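Peptidase M42 (Thaumarchaeota archaeon SCGC AB-539-E09, PDB 5DS0) probably acts as a dodecameric, metal-dependent aminopeptidase of the M42 (TET) family, removing residues from the amino termini of peptides at a two-metal site occupied by cobalt in this crystal. Local coordinates at residues 274-277 with 278-282. Residues are numbered along the deposited sequence; the frame is centred on the assembly and turned at random.
Sequences PLKE and FVINV
With CG anti to its own N (chi1 175°) and chi2 at 55°, Leu275 carries CD1 forward along helix 273-285 to the ring of Phe278, one turn on, whose CG is likewise anti to N. Leu275 CD1 lies 4.1 Å from Phe278 CD2, the two side chains crossing at a slant, and Leu275 CD1 is also 4.2 Å from Val279 CG2. Val282 CG2 sits over one face of the Phe278 ring, 3.8 Å above its plane and displaced toward the rim. Buried Leu275 and Val279 pack on Val315 of strand 314-322, Phe278 and Val282 on Leu346 of helix 333-349, while the ring of Phe278 also meets Phe358 edge-to-face. Farther round, Lys276 CG lies 4.1 Å from Ile280 CD1, the side chains running side by side and both, with Val279, touching Leu262 of strand 261-263. Lys276 NZ is hydrogen-bonded to Gln273 OE1 and makes a long 3.7 Å salt bridge to Glu277 OE2. Four successive i to i+4 backbone bonds, from Phe278 N to Pro274 O through Asn281 N to Glu277 O, hold the turns together. The chemistry divides the helix: apolar groups meet both strands and helix 333-349, Pro274 and Lys276 pack on Arg24 and Gly156 of a neighbouring subunit, and Glu277 and Asn281 face solvent.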
loop_
_atom_site.group_PDB
_atom_site.type_symbol
_atom_site.label_atom_id
_atom_site.label_comp_id
_atom_site.label_asym_id
_atom_site.label_seq_id
_atom_site.Cartn_x
_atom_site.Cartn_y
_atom_site.Cartn_z
ATOM N N PRO C 274 -35.679 -10.233 36.303
ATOM C CA PRO C 274 -36.047 -10.893 37.561
ATOM C C PRO C 274 -35.323 -12.219 37.815
ATOM O O PRO C 274 -34.890 -12.478 38.932
ATOM C CB PRO C 274 -37.546 -11.136 37.388
ATOM C CG PRO C 274 -37.996 -10.000 36.539
ATOM C CD PRO C 274 -36.864 -9.690 35.610
ATOM N N LEU C 275 -35.210 -13.055 36.782
ATOM C CA LEU C 275 -34.534 -14.343 36.898
ATOM C C LEU C 275 -33.043 -14.150 37.152
ATOM O O LEU C 275 -32.455 -14.883 37.946
ATOM C CB LEU C 275 -34.736 -15.186 35.641
ATOM C CG LEU C 275 -33.969 -16.523 35.570
ATOM C CD1 LEU C 275 -34.246 -17.407 36.773
ATOM C CD2 LEU C 275 -34.310 -17.274 34.287
ATOM N N LYS C 276 -32.438 -13.161 36.498
ATOM C CA LYS C 276 -31.041 -12.845 36.749
ATOM C C LYS C 276 -30.828 -12.490 38.220
ATOM O O LYS C 276 -29.913 -13.007 38.855
ATOM C CB LYS C 276 -30.566 -11.685 35.866
ATOM C CG LYS C 276 -29.091 -11.335 36.041
ATOM C CD LYS C 276 -28.725 -10.022 35.379
ATOM C CE LYS C 276 -29.061 -8.816 36.249
ATOM N NZ LYS C 276 -28.716 -7.547 35.538
ATOM N N GLU C 277 -31.671 -11.606 38.745
ATOM C CA GLU C 277 -31.548 -11.166 40.125
ATOM C C GLU C 277 -31.739 -12.352 41.071
ATOM O O GLU C 277 -31.057 -12.462 42.094
ATOM C CB GLU C 277 -32.544 -10.031 40.442
ATOM C CG GLU C 277 -32.341 -8.739 39.659
ATOM C CD GLU C 277 -30.902 -8.171 39.700
ATOM O OE1 GLU C 277 -30.137 -8.416 40.685
ATOM O OE2 GLU C 277 -30.519 -7.456 38.728
ATOM N N PHE C 278 -32.663 -13.232 40.713
ATOM C CA PHE C 278 -32.944 -14.421 41.487
ATOM C C PHE C 278 -31.709 -15.296 41.644
ATOM O O PHE C 278 -31.351 -15.694 42.755
ATOM C CB PHE C 278 -34.071 -15.196 40.805
ATOM C CG PHE C 278 -34.367 -16.544 41.412
ATOM C CD1 PHE C 278 -35.134 -16.655 42.567
ATOM C CD2 PHE C 278 -33.904 -17.710 40.803
ATOM C CE1 PHE C 278 -35.419 -17.896 43.111
ATOM C CE2 PHE C 278 -34.187 -18.955 41.346
ATOM C CZ PHE C 278 -34.947 -19.046 42.501
ATOM N N VAL C 279 -31.033 -15.563 40.542
ATOM C CA VAL C 279 -29.821 -16.377 40.580
ATOM C C VAL C 279 -28.714 -15.710 41.413
ATOM O O VAL C 279 -28.062 -16.360 42.223
ATOM C CB VAL C 279 -29.300 -16.664 39.161
ATOM C CG1 VAL C 279 -27.989 -17.438 39.213
ATOM C CG2 VAL C 279 -30.335 -17.446 38.370
ATOM N N ILE C 280 -28.517 -14.414 41.220
ATOM C CA ILE C 280 -27.512 -13.691 41.976
ATOM C C ILE C 280 -27.755 -13.827 43.478
ATOM O O ILE C 280 -26.801 -14.036 44.240
ATOM C CB ILE C 280 -27.450 -12.198 41.572
ATOM C CG1 ILE C 280 -26.811 -12.066 40.186
ATOM C CG2 ILE C 280 -26.630 -11.388 42.561
ATOM C CD1 ILE C 280 -27.044 -10.730 39.518
ATOM N N ASN C 281 -29.019 -13.731 43.892
ATOM C CA ASN C 281 -29.373 -13.806 45.315
ATOM C C ASN C 281 -29.275 -15.212 45.864
ATOM O O ASN C 281 -28.752 -15.414 46.958
ATOM C CB ASN C 281 -30.769 -13.260 45.569
ATOM C CG ASN C 281 -30.873 -11.777 45.257
ATOM O OD1 ASN C 281 -29.873 -11.048 45.217
ATOM N ND2 ASN C 281 -32.091 -11.320 45.001
ATOM N N VAL C 282 -29.756 -16.188 45.107
ATOM C CA VAL C 282 -29.640 -17.562 45.537
ATOM C C VAL C 282 -28.173 -17.916 45.777
ATOM O O VAL C 282 -27.840 -18.572 46.769
ATOM C CB VAL C 282 -30.268 -18.524 44.521
ATOM C CG1 VAL C 282 -29.896 -19.974 44.827
ATOM C CG2 VAL C 282 -31.785 -18.362 44.528
#